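Local coordinates for tudor domain-containing protein 1 (Homo sapiens, PDB 5M9N) that probably acts in piRNA-guided repression of transposable elements during spermatogenesis and here, through its extended Tudor domain, binds a peptide carrying symmetrically dimethylated arginine, at residues K169-N174 / V202-V207; Y71-P76 / D97-A102; S112-Y117 / G121-L126; V149-K154 / K180-L185. One frame throughout, in Å; residues are numbered along the deposited sequence.

Interaction 1. Residues K169-N174 / V202-V207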
loop_
_atom_site.group_PDB
_atom_site.type_symbol
_atom_site.label_atom_id
_atom_site.label_comp_id
_atom_site.label_asym_id
_atom_site.label_seq_id
_atom_site.Cartn_x
_atom_site.Cartn_y
_atom_site.Cartn_z
ATOM N N LYS A 169 6.634 -14.476 0.347
ATOM C CA LYS A 169 6.391 -13.997 -1.005
ATOM C C LYS A 169 5.918 -15.138 -1.919
ATOM O O LYS A 169 5.018 -14.937 -2.740
ATOM C CB LYS A 169 7.652 -13.362 -1.617
ATOM C CG LYS A 169 8.023 -12.014 -1.049
ATOM C CD LYS A 169 9.496 -11.761 -1.331
ATOM C CE LYS A 169 9.941 -10.365 -0.939
ATOM N NZ LYS A 169 9.161 -9.352 -1.679
ATOM N N LYS A 170 6.538 -16.304 -1.743
ATOM C CA LYS A 170 6.249 -17.529 -2.511
ATOM C C LYS A 170 4.856 -18.059 -2.169
ATOM O O LYS A 170 4.127 -18.487 -3.045
ATOM C CB LYS A 170 7.335 -18.570 -2.174
ATOM C CG LYS A 170 7.330 -19.914 -2.911
ATOM C CD LYS A 170 8.587 -20.717 -2.520
ATOM C CE LYS A 170 8.976 -21.838 -3.506
ATOM N NZ LYS A 170 8.232 -23.118 -3.345
ATOM N N LEU A 171 4.453 -18.014 -0.902
ATOM C CA LEU A 171 3.109 -18.476 -0.542
ATOM C C LEU A 171 1.963 -17.606 -1.090
ATOM O O LEU A 171 0.865 -18.082 -1.214
ATOM C CB LEU A 171 2.973 -18.634 0.972
ATOM C CG LEU A 171 3.946 -19.589 1.650
ATOM C CD1 LEU A 171 4.194 -19.191 3.100
ATOM C CD2 LEU A 171 3.498 -21.046 1.545
ATOM N N VAL A 172 2.200 -16.331 -1.359
ATOM C CA VAL A 172 1.128 -15.394 -1.724
ATOM C C VAL A 172 1.228 -14.795 -3.113
ATOM O O VAL A 172 0.309 -14.088 -3.533
ATOM C CB VAL A 172 0.995 -14.210 -0.701
ATOM C CG1 VAL A 172 0.761 -14.760 0.704
ATOM C CG2 VAL A 172 2.211 -13.294 -0.734
ATOM N N GLN A 173 2.317 -15.062 -3.824
ATOM C CA GLN A 173 2.540 -14.480 -5.162
ATOM C C GLN A 173 1.486 -14.904 -6.173
ATOM O O GLN A 173 1.080 -16.055 -6.154
ATOM C CB GLN A 173 3.884 -14.900 -5.727
ATOM C CG GLN A 173 4.887 -13.775 -5.662
ATOM C CD GLN A 173 6.236 -14.205 -6.178
ATOM O OE1 GLN A 173 6.311 -15.015 -7.111
ATOM N NE2 GLN A 173 7.317 -13.652 -5.592
ATOM N N ASN A 174 1.082 -13.965 -7.042
ATOM C CA ASN A 174 0.031 -14.146 -8.062
ATOM C C ASN A 174 -1.149 -14.948 -7.592
ATOM O O ASN A 174 -1.689 -15.763 -8.348
ATOM C CB ASN A 174 0.598 -14.802 -9.313
ATOM C CG ASN A 174 1.890 -14.175 -9.747
ATOM O OD1 ASN A 174 2.072 -12.955 -9.624
ATOM N ND2 ASN A 174 2.813 -14.998 -10.238
ATOM N N VAL A 202 -4.391 -23.383 3.963
ATOM C CA VAL A 202 -3.047 -23.109 4.455
ATOM C C VAL A 202 -2.938 -21.640 4.941
ATOM O O VAL A 202 -3.285 -20.702 4.212
ATOM C CB VAL A 202 -1.960 -23.477 3.407
ATOM C CG1 VAL A 202 -2.128 -24.936 2.936
ATOM C CG2 VAL A 202 -1.980 -22.562 2.200
ATOM N N SER A 203 -2.527 -21.494 6.207
ATOM C CA SER A 203 -2.330 -20.210 6.874
ATOM C C SER A 203 -0.910 -19.841 6.600
ATOM O O SER A 203 -0.029 -20.696 6.706
ATOM C CB SER A 203 -2.526 -20.374 8.384
ATOM O OG SER A 203 -2.390 -19.171 9.118
ATOM N N VAL A 204 -0.674 -18.572 6.237
ATOM C CA VAL A 204 0.675 -18.145 5.989
ATOM C C VAL A 204 1.435 -18.221 7.314
ATOM O O VAL A 204 2.564 -18.651 7.311
ATOM C CB VAL A 204 0.746 -16.746 5.318
ATOM C CG1 VAL A 204 2.187 -16.256 5.181
ATOM C CG2 VAL A 204 0.090 -16.799 3.939
ATOM N N SER A 205 0.801 -17.798 8.419
ATOM C CA SER A 205 1.371 -17.895 9.777
ATOM C C SER A 205 1.864 -19.323 10.082
ATOM O O SER A 205 2.995 -19.499 10.472
ATOM C CB SER A 205 0.331 -17.469 10.836
ATOM O OG SER A 205 -0.001 -16.072 10.764
ATOM N N LYS A 206 1.010 -20.316 9.868
ATOM C CA LYS A 206 1.312 -21.752 10.215
ATOM C C LYS A 206 2.525 -22.287 9.444
ATOM O O LYS A 206 3.394 -22.920 10.025
ATOM C CB LYS A 206 0.074 -22.680 10.005
ATOM C CG LYS A 206 0.277 -24.178 10.369
ATOM C CD LYS A 206 0.974 -24.400 11.722
ATOM C CE LYS A 206 0.735 -25.778 12.363
ATOM N NZ LYS A 206 0.690 -26.910 11.387
ATOM N N VAL A 207 2.610 -21.970 8.158
ATOM C CA VAL A 207 3.732 -22.431 7.343
ATOM C C VAL A 207 5.063 -21.836 7.845
ATOM O O VAL A 207 6.070 -22.532 7.915
ATOM C CB VAL A 207 3.557 -22.076 5.855
ATOM C CG1 VAL A 207 4.803 -22.470 5.062
ATOM C CG2 VAL A 207 2.327 -22.743 5.258
#
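L171, on the last turn of helix 162-172, reaches V204 and V207 at the start of helix 204-210. Its CB and CG make no close approach to residues 202-207, so the two methyl groups do the touching. With CG anti to the carbonyl carbon (chi1 -58°), the branch is carried toward helix 204-210. There CD1 lies 3.9 Å from V207 CG1 and 4.1 Å from V204 CG1, wedged between two residues one helical turn apart. CD2 meets V207 CG1 at 4.0 Å, so a single valine methyl is held against both leucine branches, and the leucine and valine run antiparallel alongside each other. A second point of touch lies deeper: V172 CG1 meets V204 CG2 at 3.9 Å, these side chains crossing nearly perpendicularly. V172 also packs on V41 and I44 of strand 36-44, while V204 rests on L150 and L193, which ties both helices to the mixed sheet of the staphylococcal nuclease-like part of the extended Tudor fold. All the touching atoms are aliphatic carbons near van der Waals separation, and they bury 184 Å² in total. The contact is therefore dispersive and hydrophobic, without the directional constraint a polar bond would impose.

Interaction 2. Residues Y71-P76 / D97-A102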
loop_
_atom_site.group_PDB
_atom_site.type_symbol
_atom_site.label_atom_id
_atom_site.label_comp_id
_atom_site.label_asym_id
_atom_site.label_seq_id
_atom_site.Cartn_x
_atom_site.Cartn_y
_atom_site.Cartn_z
ATOM N N TYR A 71 -6.139 14.498 -15.297
ATOM C CA TYR A 71 -6.028 15.664 -14.475
ATOM C C TYR A 71 -4.606 16.213 -14.523
ATOM O O TYR A 71 -4.424 17.413 -14.767
ATOM C CB TYR A 71 -6.469 15.346 -13.031
ATOM C CG TYR A 71 -5.917 16.291 -11.983
ATOM C CD1 TYR A 71 -6.501 17.539 -11.745
ATOM C CD2 TYR A 71 -4.794 15.936 -11.243
ATOM C CE1 TYR A 71 -5.971 18.416 -10.787
ATOM C CE2 TYR A 71 -4.241 16.802 -10.286
ATOM C CZ TYR A 71 -4.837 18.019 -10.040
ATOM O OH TYR A 71 -4.283 18.821 -9.090
ATOM N N CYS A 72 -3.613 15.354 -14.289
ATOM C CA CYS A 72 -2.223 15.803 -14.301
ATOM C C CYS A 72 -1.776 16.312 -15.662
ATOM O O CYS A 72 -0.982 17.237 -15.717
ATOM C CB CYS A 72 -1.264 14.725 -13.784
ATOM S SG CYS A 72 -1.506 14.384 -12.022
ATOM N N ASP A 73 -2.350 15.781 -16.749
ATOM C CA ASP A 73 -2.054 16.314 -18.099
ATOM C C ASP A 73 -2.479 17.756 -18.366
ATOM O O ASP A 73 -1.925 18.398 -19.252
ATOM C CB ASP A 73 -2.619 15.387 -19.186
ATOM C CG ASP A 73 -1.880 14.070 -19.248
ATOM O OD1 ASP A 73 -0.869 13.870 -18.543
ATOM O OD2 ASP A 73 -2.323 13.180 -19.969
ATOM N N GLN A 74 -3.444 18.260 -17.615
ATOM C CA GLN A 74 -3.902 19.626 -17.755
ATOM C C GLN A 74 -3.160 20.618 -16.915
ATOM O O GLN A 74 -3.410 21.831 -17.037
ATOM C CB GLN A 74 -5.347 19.724 -17.393
ATOM C CG GLN A 74 -6.205 18.974 -18.377
ATOM C CD GLN A 74 -7.627 19.059 -17.945
ATOM O OE1 GLN A 74 -8.297 20.043 -18.226
ATOM N NE2 GLN A 74 -8.088 18.055 -17.206
ATOM N N LEU A 75 -2.281 20.130 -16.050
ATOM C CA LEU A 75 -1.413 21.002 -15.253
ATOM C C LEU A 75 -0.178 21.355 -16.106
ATOM O O LEU A 75 0.533 20.443 -16.561
ATOM C CB LEU A 75 -0.977 20.322 -13.934
ATOM C CG LEU A 75 -1.898 20.354 -12.700
ATOM C CD1 LEU A 75 -3.349 20.108 -13.017
ATOM C CD2 LEU A 75 -1.452 19.310 -11.694
ATOM N N PRO A 76 0.089 22.670 -16.313
ATOM C CA PRO A 76 1.286 23.034 -17.069
ATOM C C PRO A 76 2.472 22.848 -16.130
ATOM O O PRO A 76 2.747 23.751 -15.347
ATOM C CB PRO A 76 1.050 24.515 -17.401
ATOM C CG PRO A 76 0.174 25.030 -16.296
ATOM C CD PRO A 76 -0.486 23.845 -15.630
ATOM N N ASP A 97 5.596 5.557 -15.694
ATOM C CA ASP A 97 5.303 6.982 -15.956
ATOM C C ASP A 97 3.870 7.368 -15.850
ATOM O O ASP A 97 3.485 8.426 -16.332
ATOM C CB ASP A 97 5.894 7.451 -17.300
ATOM C CG ASP A 97 7.386 7.481 -17.263
ATOM O OD1 ASP A 97 7.932 7.926 -16.221
ATOM O OD2 ASP A 97 8.025 7.091 -18.264
ATOM N N GLN A 98 3.100 6.559 -15.116
ATOM C CA GLN A 98 1.727 6.849 -14.869
ATOM C C GLN A 98 1.690 7.550 -13.537
ATOM O O GLN A 98 2.607 7.405 -12.778
ATOM C CB GLN A 98 0.952 5.555 -14.814
ATOM C CG GLN A 98 1.063 4.744 -16.095
ATOM C CD GLN A 98 0.794 5.571 -17.335
ATOM O OE1 GLN A 98 1.717 5.903 -18.078
ATOM N NE2 GLN A 98 -0.456 5.974 -17.537
ATOM N N TRP A 99 0.577 8.225 -13.289
ATOM C CA TRP A 99 0.340 9.053 -12.143
ATOM C C TRP A 99 -0.429 8.254 -11.062
ATOM O O TRP A 99 -1.389 7.560 -11.365
ATOM C CB TRP A 99 -0.441 10.270 -12.563
ATOM C CG TRP A 99 0.459 11.252 -13.318
ATOM C CD1 TRP A 99 0.539 11.388 -14.696
ATOM C CD2 TRP A 99 1.376 12.186 -12.777
ATOM N NE1 TRP A 99 1.427 12.343 -15.026
ATOM C CE2 TRP A 99 1.966 12.865 -13.879
ATOM C CE3 TRP A 99 1.753 12.552 -11.475
ATOM C CZ2 TRP A 99 2.904 13.870 -13.720
ATOM C CZ3 TRP A 99 2.715 13.540 -11.312
ATOM C CH2 TRP A 99 3.274 14.212 -12.441
ATOM N N TYR A 100 0.035 8.373 -9.831
ATOM C CA TYR A 100 -0.494 7.632 -8.681
ATOM C C TYR A 100 -0.660 8.578 -7.528
ATOM O O TYR A 100 -0.001 9.623 -7.505
ATOM C CB TYR A 100 0.456 6.474 -8.337
ATOM C CG TYR A 100 0.518 5.391 -9.401
ATOM C CD1 TYR A 100 -0.353 4.327 -9.427
ATOM C CD2 TYR A 100 1.449 5.470 -10.404
ATOM C CE1 TYR A 100 -0.318 3.372 -10.486
ATOM C CE2 TYR A 100 1.538 4.551 -11.401
ATOM C CZ TYR A 100 0.636 3.491 -11.457
ATOM O OH TYR A 100 0.837 2.626 -12.467
ATOM N N ARG A 101 -1.459 8.192 -6.538
ATOM C CA ARG A 101 -1.556 8.962 -5.293
ATOM C C ARG A 101 -0.389 8.632 -4.359
ATOM O O ARG A 101 0.077 7.489 -4.212
ATOM C CB ARG A 101 -2.915 8.770 -4.657
ATOM C CG ARG A 101 -4.034 9.129 -5.608
ATOM C CD ARG A 101 -5.365 9.141 -4.965
ATOM N NE ARG A 101 -5.686 7.894 -4.261
ATOM C CZ ARG A 101 -6.859 7.634 -3.733
ATOM N NH1 ARG A 101 -7.856 8.486 -3.803
ATOM N NH2 ARG A 101 -7.052 6.505 -3.112
ATOM N N ALA A 102 0.191 9.683 -3.768
ATOM C CA ALA A 102 1.396 9.457 -3.039
ATOM C C ALA A 102 1.492 10.396 -1.825
ATOM O O ALA A 102 1.053 11.527 -1.899
ATOM C CB ALA A 102 2.592 9.648 -3.914
#
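C72 lies over one face of the W99 indole, meeting it with both atoms of its short side chain. CB stands 3.6 Å from the centroid of the five-membered ring, only 5° from the ring normal, a geometry that fits a CH-pi contact. The sulfur is displaced toward the six-membered ring: C72 SG is 3.7 Å from W99 CD2 and 3.8 Å from W99 CE3, and 27° off the normal of the five-membered ring, which makes this a cysteine sulfur-aromatic contact as well. SG is placed there by a chi1 of -67°, which sets it anti to the carbonyl carbon of C72. D73 adds only a marginal approach, its OD1 coming to 4.5 Å from W99 NE1 without bonding.

What fixes the sulfur is covalent, since C72 SG forms a disulfide with C132 on strand 131-132. C132 touches the indole too, and C90 of strand 88-92 is in contact with both C72 and W99, so three cysteines touch the ring. Next along the strand, Y100 packs on the modified side chain of the bound peptide. The contact thus joins the C-terminal end of helix 58-73 to strand 99-109 of the five-stranded antiparallel Tudor sheet, with the neighbouring strand 88-92 and the edge strand 131-132 completing the surroundings of the indole.

Interaction 3. Residues S112-Y117 / G121-L126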
loop_
_atom_site.group_PDB
_atom_site.type_symbol
_atom_site.label_atom_id
_atom_site.label_comp_id
_atom_site.label_asym_id
_atom_site.label_seq_id
_atom_site.Cartn_x
_atom_site.Cartn_y
_atom_site.Cartn_z
ATOM N N SER A 112 14.265 16.550 -4.536
ATOM C CA SER A 112 13.842 15.155 -4.640
ATOM C C SER A 112 13.153 14.741 -3.346
ATOM O O SER A 112 13.447 15.291 -2.290
ATOM C CB SER A 112 15.025 14.236 -5.007
ATOM O OG SER A 112 15.979 14.161 -3.974
ATOM N N VAL A 113 12.153 13.861 -3.447
ATOM C CA VAL A 113 11.329 13.503 -2.288
ATOM C C VAL A 113 11.133 11.991 -2.198
ATOM O O VAL A 113 10.913 11.364 -3.234
ATOM C CB VAL A 113 9.982 14.200 -2.412
ATOM C CG1 VAL A 113 9.041 13.895 -1.272
ATOM C CG2 VAL A 113 10.141 15.687 -2.467
ATOM N N LEU A 114 11.150 11.439 -0.987
ATOM C CA LEU A 114 10.771 10.035 -0.736
ATOM C C LEU A 114 9.250 10.006 -0.682
ATOM O O LEU A 114 8.672 10.772 0.072
ATOM C CB LEU A 114 11.378 9.561 0.553
ATOM C CG LEU A 114 11.001 8.158 0.970
ATOM C CD1 LEU A 114 11.554 7.145 -0.009
ATOM C CD2 LEU A 114 11.505 7.900 2.370
ATOM N N VAL A 115 8.607 9.232 -1.577
ATOM C CA VAL A 115 7.155 9.180 -1.576
ATOM C C VAL A 115 6.650 7.720 -1.407
ATOM O O VAL A 115 7.322 6.818 -1.855
ATOM C CB VAL A 115 6.497 9.784 -2.843
ATOM C CG1 VAL A 115 6.878 11.277 -3.031
ATOM C CG2 VAL A 115 6.778 8.964 -4.117
ATOM N N GLY A 116 5.539 7.551 -0.710
ATOM C CA GLY A 116 4.842 6.239 -0.597
ATOM C C GLY A 116 3.584 6.206 -1.434
ATOM O O GLY A 116 2.777 7.154 -1.394
ATOM N N TYR A 117 3.440 5.168 -2.254
ATOM C CA TYR A 117 2.262 5.057 -3.120
ATOM C C TYR A 117 1.127 4.514 -2.312
ATOM O O TYR A 117 1.128 3.319 -1.923
ATOM C CB TYR A 117 2.554 4.198 -4.329
ATOM C CG TYR A 117 3.539 4.862 -5.269
ATOM C CD1 TYR A 117 3.157 5.922 -6.063
ATOM C CD2 TYR A 117 4.884 4.495 -5.282
ATOM C CE1 TYR A 117 4.049 6.541 -6.907
ATOM C CE2 TYR A 117 5.771 5.118 -6.116
ATOM C CZ TYR A 117 5.367 6.179 -6.911
ATOM O OH TYR A 117 6.273 6.782 -7.782
ATOM N N GLY A 121 1.498 0.584 -1.857
ATOM C CA GLY A 121 2.350 0.235 -0.780
ATOM C C GLY A 121 3.834 0.307 -0.987
ATOM O O GLY A 121 4.619 0.228 0.002
ATOM N N ASN A 122 4.241 0.504 -2.227
ATOM C CA ASN A 122 5.631 0.693 -2.544
ATOM C C ASN A 122 5.996 2.181 -2.359
ATOM O O ASN A 122 5.157 3.020 -1.998
ATOM C CB ASN A 122 5.941 0.143 -3.960
ATOM C CG ASN A 122 5.224 0.887 -5.043
ATOM O OD1 ASN A 122 4.039 1.138 -4.960
ATOM N ND2 ASN A 122 5.970 1.354 -6.001
ATOM N N PHE A 123 7.273 2.467 -2.555
ATOM C CA PHE A 123 7.854 3.771 -2.324
ATOM C C PHE A 123 9.031 3.993 -3.279
ATOM O O PHE A 123 9.577 3.065 -3.816
ATOM C CB PHE A 123 8.230 3.916 -0.856
ATOM C CG PHE A 123 9.429 3.096 -0.456
ATOM C CD1 PHE A 123 10.736 3.535 -0.766
ATOM C CD2 PHE A 123 9.260 1.884 0.205
ATOM C CE1 PHE A 123 11.822 2.755 -0.499
ATOM C CE2 PHE A 123 10.368 1.097 0.508
ATOM C CZ PHE A 123 11.654 1.556 0.196
ATOM N N GLU A 124 9.406 5.249 -3.520
ATOM C CA GLU A 124 10.636 5.582 -4.222
ATOM C C GLU A 124 11.010 7.046 -3.975
ATOM O O GLU A 124 10.248 7.769 -3.371
ATOM C CB GLU A 124 10.560 5.359 -5.724
ATOM C CG GLU A 124 9.545 6.183 -6.469
ATOM C CD GLU A 124 9.393 5.706 -7.936
ATOM O OE1 GLU A 124 10.341 5.121 -8.487
ATOM O OE2 GLU A 124 8.348 5.965 -8.515
ATOM N N ILE A 125 12.163 7.428 -4.491
ATOM C CA ILE A 125 12.616 8.816 -4.454
ATOM C C ILE A 125 12.497 9.402 -5.829
ATOM O O ILE A 125 12.983 8.831 -6.790
ATOM C CB ILE A 125 14.058 8.908 -3.912
ATOM C CG1 ILE A 125 14.037 8.507 -2.453
ATOM C CG2 ILE A 125 14.607 10.337 -4.050
ATOM C CD1 ILE A 125 15.428 8.200 -1.926
ATOM N N LEU A 126 11.816 10.525 -5.913
ATOM C CA LEU A 126 11.489 11.161 -7.161
ATOM C C LEU A 126 11.938 12.622 -7.168
ATOM O O LEU A 126 11.778 13.330 -6.181
ATOM C CB LEU A 126 9.993 11.138 -7.392
ATOM C CG LEU A 126 9.375 9.753 -7.603
ATOM C CD1 LEU A 126 7.887 9.909 -7.872
ATOM C CD2 LEU A 126 10.022 9.065 -8.784
#
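Torsions bring Y117 and E124 together: the tyrosine ring leaves with CG anti to its carbonyl carbon (chi1 -68°), while E124 has CG between its backbone N and carbonyl carbon (chi1 62°) and runs extended from there. E124 OE2 consequently arrives at the edge of the ring, in its plane, as acceptor of a hydrogen bond from Y117 OH. The modelled separation of 2.3 Å is too short to be taken literally. E124 OE1 has a second partner in S94 OG. N122 also approaches the ring, obliquely, its amide plane turned only 17° from the ring plane and N122 ND2 3.4 Å from Y117 CD2.

The frame is an antiparallel beta hairpin. Two hydrogen-bonded pairs, V113 with L126 and V115 with E124, supply four backbone bonds; V115 N to E124 O measures 2.8 Å. Near the turn, Y117 N bonds to N122 O at 2.8 Å, and G121 N closes onto Y117 O at 2.8 Å. L114, F123 and I125 share one face, where L114 CD1 touches I125 CG1 at 3.7 Å and F123 CD1 at 3.8 Å.

Y117 and N122 both pack on the modified side chain of the bound peptide, and F93 meets Y117 edge-to-face. This is consistent with one wall of the pocket for the methylated group, part aromatic ring (Y117) and part amide (N122), the carboxylate tethering the tyrosine's far end by a bond of doubtful length.

Interaction 4. Residues V149-K154 / K180-L185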
loop_
_atom_site.group_PDB
_atom_site.type_symbol
_atom_site.label_atom_id
_atom_site.label_comp_id
_atom_site.label_asym_id
_atom_site.label_seq_id
_atom_site.Cartn_x
_atom_site.Cartn_y
_atom_site.Cartn_z
ATOM N N VAL A 149 -0.041 -6.479 9.570
ATOM C CA VAL A 149 0.893 -7.241 10.329
ATOM C C VAL A 149 0.317 -8.667 10.460
ATOM O O VAL A 149 -0.842 -8.812 10.743
ATOM C CB VAL A 149 0.920 -6.683 11.751
ATOM C CG1 VAL A 149 1.794 -7.543 12.667
ATOM C CG2 VAL A 149 1.349 -5.232 11.726
ATOM N N LEU A 150 1.150 -9.671 10.248
ATOM C CA LEU A 150 0.722 -11.041 10.221
ATOM C C LEU A 150 0.500 -11.531 11.663
ATOM O O LEU A 150 1.426 -11.488 12.451
ATOM C CB LEU A 150 1.756 -11.907 9.492
ATOM C CG LEU A 150 1.167 -13.302 9.186
ATOM C CD1 LEU A 150 0.112 -13.229 8.088
ATOM C CD2 LEU A 150 2.215 -14.310 8.784
ATOM N N ALA A 151 -0.734 -11.921 11.997
ATOM C CA ALA A 151 -1.154 -12.439 13.341
ATOM C C ALA A 151 -0.448 -13.699 13.785
ATOM O O ALA A 151 -0.147 -14.578 12.978
ATOM C CB ALA A 151 -2.676 -12.720 13.389
ATOM N N GLY A 152 -0.189 -13.749 15.096
ATOM C CA GLY A 152 0.232 -14.963 15.799
ATOM C C GLY A 152 1.697 -15.332 15.685
ATOM O O GLY A 152 2.069 -16.405 16.143
ATOM N N VAL A 153 2.526 -14.476 15.085
ATOM C CA VAL A 153 3.916 -14.835 14.798
ATOM C C VAL A 153 4.894 -13.765 15.208
ATOM O O VAL A 153 4.572 -12.590 15.186
ATOM C CB VAL A 153 4.200 -15.178 13.317
ATOM C CG1 VAL A 153 3.517 -16.465 12.948
ATOM C CG2 VAL A 153 3.858 -14.012 12.353
ATOM N N LYS A 154 6.081 -14.224 15.612
ATOM C CA LYS A 154 7.258 -13.381 15.853
ATOM C C LYS A 154 8.421 -14.044 15.147
ATOM O O LYS A 154 8.436 -15.284 15.022
ATOM C CB LYS A 154 7.616 -13.377 17.315
ATOM C CG LYS A 154 6.558 -12.882 18.274
ATOM C CD LYS A 154 6.717 -13.567 19.646
ATOM C CE LYS A 154 8.123 -13.468 20.223
ATOM N NZ LYS A 154 8.103 -13.702 21.685
ATOM N N LYS A 180 -8.102 -12.012 6.737
ATOM C CA LYS A 180 -9.021 -11.937 7.840
ATOM C C LYS A 180 -8.462 -10.997 8.899
ATOM O O LYS A 180 -7.362 -11.237 9.376
ATOM C CB LYS A 180 -9.193 -13.353 8.402
ATOM C CG LYS A 180 -10.124 -13.466 9.589
ATOM C CD LYS A 180 -10.337 -14.933 9.867
ATOM C CE LYS A 180 -10.804 -15.239 11.264
ATOM N NZ LYS A 180 -10.253 -16.546 11.714
ATOM N N VAL A 181 -9.234 -9.980 9.274
ATOM C CA VAL A 181 -8.813 -8.995 10.286
ATOM C C VAL A 181 -9.006 -9.613 11.683
ATOM O O VAL A 181 -10.127 -9.932 12.075
ATOM C CB VAL A 181 -9.609 -7.681 10.175
ATOM C CG1 VAL A 181 -9.053 -6.620 11.130
ATOM C CG2 VAL A 181 -9.628 -7.150 8.736
ATOM N N VAL A 182 -7.896 -9.839 12.384
ATOM C CA VAL A 182 -7.913 -10.343 13.755
ATOM C C VAL A 182 -8.052 -9.175 14.767
ATOM O O VAL A 182 -8.736 -9.322 15.791
ATOM C CB VAL A 182 -6.621 -11.096 14.069
ATOM C CG1 VAL A 182 -6.626 -11.593 15.503
ATOM C CG2 VAL A 182 -6.372 -12.229 13.102
ATOM N N ASP A 183 -7.352 -8.060 14.527
ATOM C CA ASP A 183 -7.385 -6.875 15.418
ATOM C C ASP A 183 -7.012 -5.597 14.674
ATOM O O ASP A 183 -6.448 -5.669 13.593
ATOM C CB ASP A 183 -6.378 -7.040 16.563
ATOM C CG ASP A 183 -6.584 -6.032 17.740
ATOM O OD1 ASP A 183 -7.707 -5.453 17.922
ATOM O OD2 ASP A 183 -5.591 -5.861 18.512
ATOM N N LYS A 184 -7.332 -4.452 15.265
ATOM C CA LYS A 184 -6.886 -3.158 14.758
ATOM C C LYS A 184 -5.764 -2.558 15.626
ATOM O O LYS A 184 -5.931 -2.424 16.821
ATOM C CB LYS A 184 -8.047 -2.188 14.752
ATOM C CG LYS A 184 -9.259 -2.655 13.985
ATOM C CD LYS A 184 -8.919 -3.037 12.573
ATOM C CE LYS A 184 -8.139 -1.934 11.863
ATOM N NZ LYS A 184 -8.281 -2.107 10.427
ATOM N N LEU A 185 -4.634 -2.238 15.003
ATOM C CA LEU A 185 -3.503 -1.615 15.667
ATOM C C LEU A 185 -3.552 -0.148 15.315
ATOM O O LEU A 185 -4.422 0.298 14.555
ATOM C CB LEU A 185 -2.185 -2.253 15.223
ATOM C CG LEU A 185 -2.179 -3.770 15.332
ATOM C CD1 LEU A 185 -0.892 -4.392 14.807
ATOM C CD2 LEU A 185 -2.460 -4.189 16.772
#
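V149, near the end of strand 146-150, begins the contact by touching L185, just beyond strand 177-184. The valine's CG2, anti to its carbonyl carbon, meets L185 CD1 at 3.9 Å, and the two side chains cross at about a right angle. The backbones are well apart, V149 CA and L185 CA being separated by 8.9 Å, so the contact is made by the methyl groups and not by the main chains. L150 faces elsewhere, packing on L193 and on S205 and L208 of helix 204-210.

A151 follows with the other approach. Its single methyl, CB, lies 3.7 Å from V182 CG2, while the CA atoms of A151 and V182 are 7.1 Å apart. V182 and D183 together face L190 in a classic beta bulge, and the helix-like psi of V182 (-41°) is consistent with that local break in the strand. At G152 the chain turns with a positive phi, and V153 then leads into strand 153-155, where its side chain packs on W160 and L209.

Between the two segments runs strand 189-195, parallel to strand 146-150 and antiparallel to strand 177-184; both V149 and A151 touch its L190. The contact therefore spans an intervening strand instead of joining sheet neighbours. Two separate methyl-to-methyl approaches, burying 118 Å² in total near the surface, make it a small, partly exposed apolar patch beside L190, held by van der Waals fit with a modest hydrophobic contribution, with backbone pairing left to the strand between.

Overall arrangement
The four contacts fall into two groups, on opposite sides of the chain's centre. Interactions 2 and 3, centres about 15 Å apart, share the antiparallel Tudor sheet through the neighbouring strands 99-109 and 112-117; Y100 CB lies 3.6 Å from Y117 CD1, and both contacts border the peptide's modified side chain. Interactions 1 and 4, centres also about 15 Å apart, lie in the other half, built on the mixed sheet, where S205 OG probably hydrogen-bonds to A151 O at 2.7 Å; their segments alternate along the chain. Interactions 2 and 4 are about 35 Å apart between centres, and interactions 1 and 3 come no nearer than about 10 Å between nearest atoms.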